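Local coordinates for mitotic checkpoint control protein kinase BUB1 (Drosophila melanogaster, PDB 6JKK) that probably transfers phosphate from ATP to mitotic targets such as CENP-E, acting at kinetochores in the mitotic checkpoint, with its protein kinase domain forming this chain, at residues Leu105-Glu108 with Gln109-Pro112; Val255-Val258 with Leu259-Arg263. All blocks are in the same frame, centred on the assembly; numbering follows the deposited sequence.

Contact 1: residues Leu105-Glu108 with Gln109-Pro112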
loop_
_atom_site.group_PDB
_atom_site.type_symbol
_atom_site.label_atom_id
_atom_site.label_comp_id
_atom_site.label_asym_id
_atom_site.label_seq_id
_atom_site.Cartn_x
_atom_site.Cartn_y
_atom_site.Cartn_z
ATOM N N LEU A 105 -10.944 -3.174 -11.710
ATOM C CA LEU A 105 -11.275 -1.767 -11.476
ATOM C C LEU A 105 -12.413 -1.318 -12.375
ATOM O O LEU A 105 -12.473 -1.715 -13.536
ATOM C CB LEU A 105 -10.054 -0.886 -11.762
ATOM C CG LEU A 105 -9.061 -0.627 -10.637
ATOM C CD1 LEU A 105 -7.881 0.178 -11.142
ATOM C CD2 LEU A 105 -9.755 0.116 -9.527
ATOM N N THR A 106 -13.313 -0.496 -11.840
ATOM C CA THR A 106 -14.304 0.190 -12.667
ATOM C C THR A 106 -14.223 1.718 -12.521
ATOM O O THR A 106 -14.418 2.457 -13.491
ATOM C CB THR A 106 -15.743 -0.313 -12.406
ATOM O OG1 THR A 106 -15.889 -0.682 -11.031
ATOM C CG2 THR A 106 -16.048 -1.527 -13.274
ATOM N N SER A 107 -13.912 2.182 -11.316
ATOM C CA SER A 107 -13.872 3.616 -11.036
ATOM C C SER A 107 -12.730 4.330 -11.756
ATOM O O SER A 107 -11.569 3.941 -11.629
ATOM C CB SER A 107 -13.757 3.852 -9.527
ATOM O OG SER A 107 -13.725 5.235 -9.223
ATOM N N GLU A 108 -13.070 5.367 -12.520
ATOM C CA GLU A 108 -12.068 6.265 -13.091
ATOM C C GLU A 108 -11.277 6.886 -11.947
ATOM O O GLU A 108 -10.057 7.052 -12.022
ATOM C CB GLU A 108 -12.742 7.374 -13.909
ATOM C CG GLU A 108 -13.158 6.974 -15.323
ATOM C CD GLU A 108 -14.220 5.886 -15.346
ATOM O OE1 GLU A 108 -15.122 5.921 -14.484
ATOM O OE2 GLU A 108 -14.150 4.997 -16.222
ATOM N N GLN A 109 -11.991 7.210 -10.874
ATOM C CA GLN A 109 -11.396 7.826 -9.691
ATOM C C GLN A 109 -10.250 7.016 -9.076
ATOM O O GLN A 109 -9.282 7.594 -8.570
ATOM C CB GLN A 109 -12.485 8.081 -8.642
ATOM C CG GLN A 109 -12.018 8.864 -7.422
ATOM C CD GLN A 109 -13.054 8.887 -6.315
ATOM O OE1 GLN A 109 -13.989 8.086 -6.309
ATOM N NE2 GLN A 109 -12.891 9.805 -5.371
ATOM N N MET A 110 -10.357 5.689 -9.133
ATOM C CA MET A 110 -9.450 4.806 -8.394
ATOM C C MET A 110 -8.288 4.238 -9.213
ATOM O O MET A 110 -7.361 3.660 -8.656
ATOM C CB MET A 110 -10.234 3.657 -7.754
ATOM C CG MET A 110 -11.073 4.060 -6.559
ATOM S SD MET A 110 -10.092 4.812 -5.246
ATOM C CE MET A 110 -10.877 6.410 -5.207
ATOM N N ILE A 111 -8.331 4.397 -10.528
ATOM C CA ILE A 111 -7.264 3.856 -11.370
ATOM C C ILE A 111 -5.842 4.354 -10.990
ATOM O O ILE A 111 -4.921 3.541 -10.865
ATOM C CB ILE A 111 -7.584 4.006 -12.871
ATOM C CG1 ILE A 111 -8.777 3.109 -13.241
ATOM C CG2 ILE A 111 -6.373 3.654 -13.725
ATOM C CD1 ILE A 111 -9.533 3.553 -14.477
ATOM N N PRO A 112 -5.665 5.676 -10.772
ATOM C CA PRO A 112 -4.334 6.135 -10.346
ATOM C C PRO A 112 -3.938 5.699 -8.930
ATOM O O PRO A 112 -2.786 5.919 -8.531
ATOM C CB PRO A 112 -4.466 7.665 -10.377
ATOM C CG PRO A 112 -5.594 7.937 -11.324
ATOM C CD PRO A 112 -6.556 6.813 -11.079
#
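Leu-105 reaches across the αC-β4 loop of the kinase fold, the turn that leaves helix 92-104 and leads to strand 119-122, and spreads its two methyls over Met-110 and Ile-111. With CG anti to the carbonyl carbon (chi1 -88°), the fork faces the far limb of the loop: CD1 sits 3.7 Å from Ile-111 CG1, while CD2 approaches Met-110 CB at 4.0 Å. The Leu-105 and Met-110 side chains cross at about a right angle, whereas Leu-105 meets Ile-111 on a slant. Between these limbs the chain makes a tight turn with helical backbone angles at Glu-108 and Gln-109. The turn is held through Ser-107, whose O accepts two weak hydrogen bonds, from Met-110 N at 3.3 Å and from Ile-111 N at 3.5 Å. The same serine uses its side chain: OG, anti to the backbone N (chi1 -180°), takes a further weak bond from Met-110 N at 3.4 Å. One amide is thus shared between two oxygens of a single residue, an example of a turn held by several weak bonds. OG also lies against Gln-109 CB, whose extended side chain leads away to bond through NE2 with Asn-199 O. Met-110 is buried against Asp-168 and His-172 of helix 156-175, so the loop rests on the C-terminal lobe, as in other kinases. Ile-111 CG1 lies 3.3 Å from Ser-107 O, and Pro-112 CD lies 3.6 Å from Glu-108 O.

Contact 2: residues Val255-Val258 with Leu259-Arg263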
loop_
_atom_site.group_PDB
_atom_site.type_symbol
_atom_site.label_atom_id
_atom_site.label_comp_id
_atom_site.label_asym_id
_atom_site.label_seq_id
_atom_site.Cartn_x
_atom_site.Cartn_y
_atom_site.Cartn_z
ATOM N N VAL A 255 -0.352 2.911 9.746
ATOM C CA VAL A 255 0.059 4.053 8.925
ATOM C C VAL A 255 -0.472 5.371 9.499
ATOM O O VAL A 255 0.255 6.366 9.570
ATOM C CB VAL A 255 -0.403 3.913 7.462
ATOM C CG1 VAL A 255 0.033 5.130 6.658
ATOM C CG2 VAL A 255 0.176 2.657 6.839
ATOM N N MET A 256 -1.740 5.380 9.897
ATOM C CA MET A 256 -2.323 6.568 10.516
ATOM C C MET A 256 -1.529 6.940 11.763
ATOM O O MET A 256 -1.299 8.117 12.030
ATOM C CB MET A 256 -3.790 6.335 10.889
ATOM C CG MET A 256 -4.708 6.006 9.723
ATOM S SD MET A 256 -6.376 5.756 10.362
ATOM C CE MET A 256 -7.238 5.305 8.846
ATOM N N HIS A 257 -1.098 5.929 12.513
ATOM C CA HIS A 257 -0.333 6.139 13.744
ATOM C C HIS A 257 1.020 6.806 13.486
ATOM O O HIS A 257 1.438 7.696 14.235
ATOM C CB HIS A 257 -0.136 4.800 14.469
ATOM C CG HIS A 257 0.437 4.926 15.845
ATOM N ND1 HIS A 257 1.779 5.138 16.077
ATOM C CD2 HIS A 257 -0.148 4.851 17.066
ATOM C CE1 HIS A 257 1.995 5.202 17.380
ATOM N NE2 HIS A 257 0.842 5.031 18.003
ATOM N N VAL A 258 1.712 6.365 12.438
ATOM C CA VAL A 258 3.014 6.943 12.094
ATOM C C VAL A 258 2.860 8.403 11.671
ATOM O O VAL A 258 3.679 9.254 12.032
ATOM C CB VAL A 258 3.721 6.134 10.979
ATOM C CG1 VAL A 258 5.033 6.788 10.588
ATOM C CG2 VAL A 258 3.986 4.726 11.449
ATOM N N LEU A 259 1.800 8.689 10.914
ATOM C CA LEU A 259 1.546 10.039 10.427
ATOM C C LEU A 259 1.223 10.977 11.585
ATOM O O LEU A 259 1.760 12.083 11.672
ATOM C CB LEU A 259 0.389 10.033 9.419
ATOM C CG LEU A 259 0.581 9.204 8.145
ATOM C CD1 LEU A 259 -0.629 9.322 7.230
ATOM C CD2 LEU A 259 1.824 9.649 7.421
ATOM N N LEU A 260 0.338 10.529 12.473
ATOM C CA LEU A 260 -0.101 11.341 13.611
ATOM C C LEU A 260 1.003 11.602 14.637
ATOM O O LEU A 260 1.120 12.713 15.174
ATOM C CB LEU A 260 -1.278 10.660 14.319
ATOM C CG LEU A 260 -2.711 10.893 13.846
ATOM C CD1 LEU A 260 -3.689 10.082 14.675
ATOM C CD2 LEU A 260 -3.062 12.372 13.919
ATOM N N PHE A 261 1.801 10.575 14.919
ATOM C CA PHE A 261 2.671 10.603 16.086
ATOM C C PHE A 261 4.167 10.588 15.770
ATOM O O PHE A 261 4.991 10.849 16.648
ATOM C CB PHE A 261 2.299 9.460 17.048
ATOM C CG PHE A 261 0.873 9.518 17.537
ATOM C CD1 PHE A 261 0.403 10.642 18.214
ATOM C CD2 PHE A 261 0.010 8.450 17.330
ATOM C CE1 PHE A 261 -0.909 10.703 18.667
ATOM C CE2 PHE A 261 -1.302 8.499 17.778
ATOM C CZ PHE A 261 -1.765 9.627 18.445
ATOM N N GLY A 262 4.523 10.286 14.526
ATOM C CA GLY A 262 5.928 10.221 14.152
ATOM C C GLY A 262 6.615 8.975 14.680
ATOM O O GLY A 262 7.837 8.825 14.564
ATOM N N ARG A 263 5.828 8.075 15.263
ATOM C CA ARG A 263 6.365 6.853 15.847
ATOM C C ARG A 263 5.587 5.649 15.354
ATOM O O ARG A 263 4.427 5.771 14.971
ATOM C CB ARG A 263 6.288 6.904 17.372
ATOM C CG ARG A 263 7.248 7.869 18.038
ATOM C CD ARG A 263 7.106 7.778 19.547
ATOM N NE ARG A 263 5.784 8.217 19.980
ATOM C CZ ARG A 263 5.530 9.403 20.525
ATOM N NH1 ARG A 263 6.515 10.273 20.722
ATOM N NH2 ARG A 263 4.293 9.718 20.883
#
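The C-terminal end of helix αF, the central helix of the kinase C-terminal lobe, closes here at Gly-262, and His-257 and Phe-261 set their rings edge to face one turn apart. Backbone bonds carry the helix to its end: Leu-260 N to Met-256 O at 2.9 Å is followed by Phe-261 N to His-257 O and by Gly-262 N to Val-258 O at 2.8 Å. Gly-262 makes the turn with positive phi, a conformation that favours glycine. Beyond it the chain doubles back, and Arg-263 O accepts a bond from His-257 ND1 at 2.9 Å, while NE2 of the same ring makes a weak hydrogen bond to Thr-280 OG1. The Arg-263 oxygen lies at the imidazole edge, close to the ring plane, although ND1 itself stands above the plane of the accepting carbonyl. Val-258 CA adds a C-H...O contact to Arg-263 O at 3.4 Å. CG anti to the backbone N (chi1 -171°) carries the imidazole toward the helix end, and chi2 of -79° turns a face to Phe-261, whose edge points at it in a T-shaped pair, centroids 4.9 Å apart and planes at 63°; Phe-261 CD2 lies over the centre of the imidazole. Replacing His-257 by alanine removes the imidazole, which would probably leave Arg-263 O without its side-chain donor and a gap beside the Phe-261 edge. Around this end, Val-255 and Leu-259 pack on helices 139-150 and 156-175, and Leu-260 lies against Trp-291 and Phe-295 of helix 288-299.

In the fold
Contacts 1 and 2 follow one another along the kinase domain, with centres 27 Å apart and nearest atoms about 14 Å apart, so they do not touch. Helix 156-175 nevertheless serves both: Met-110 of contact 1 meets it nearer its C-terminal end, while Val-255 and Leu-259 of contact 2 meet it at Met-166, Leu-259 also touching Val-159. One helix of the C-terminal lobe therefore touches both a surface loop after helix αC and the buried end of helix αF. Both contacts lie away from Lys-85, the predicted ATP-binding residue.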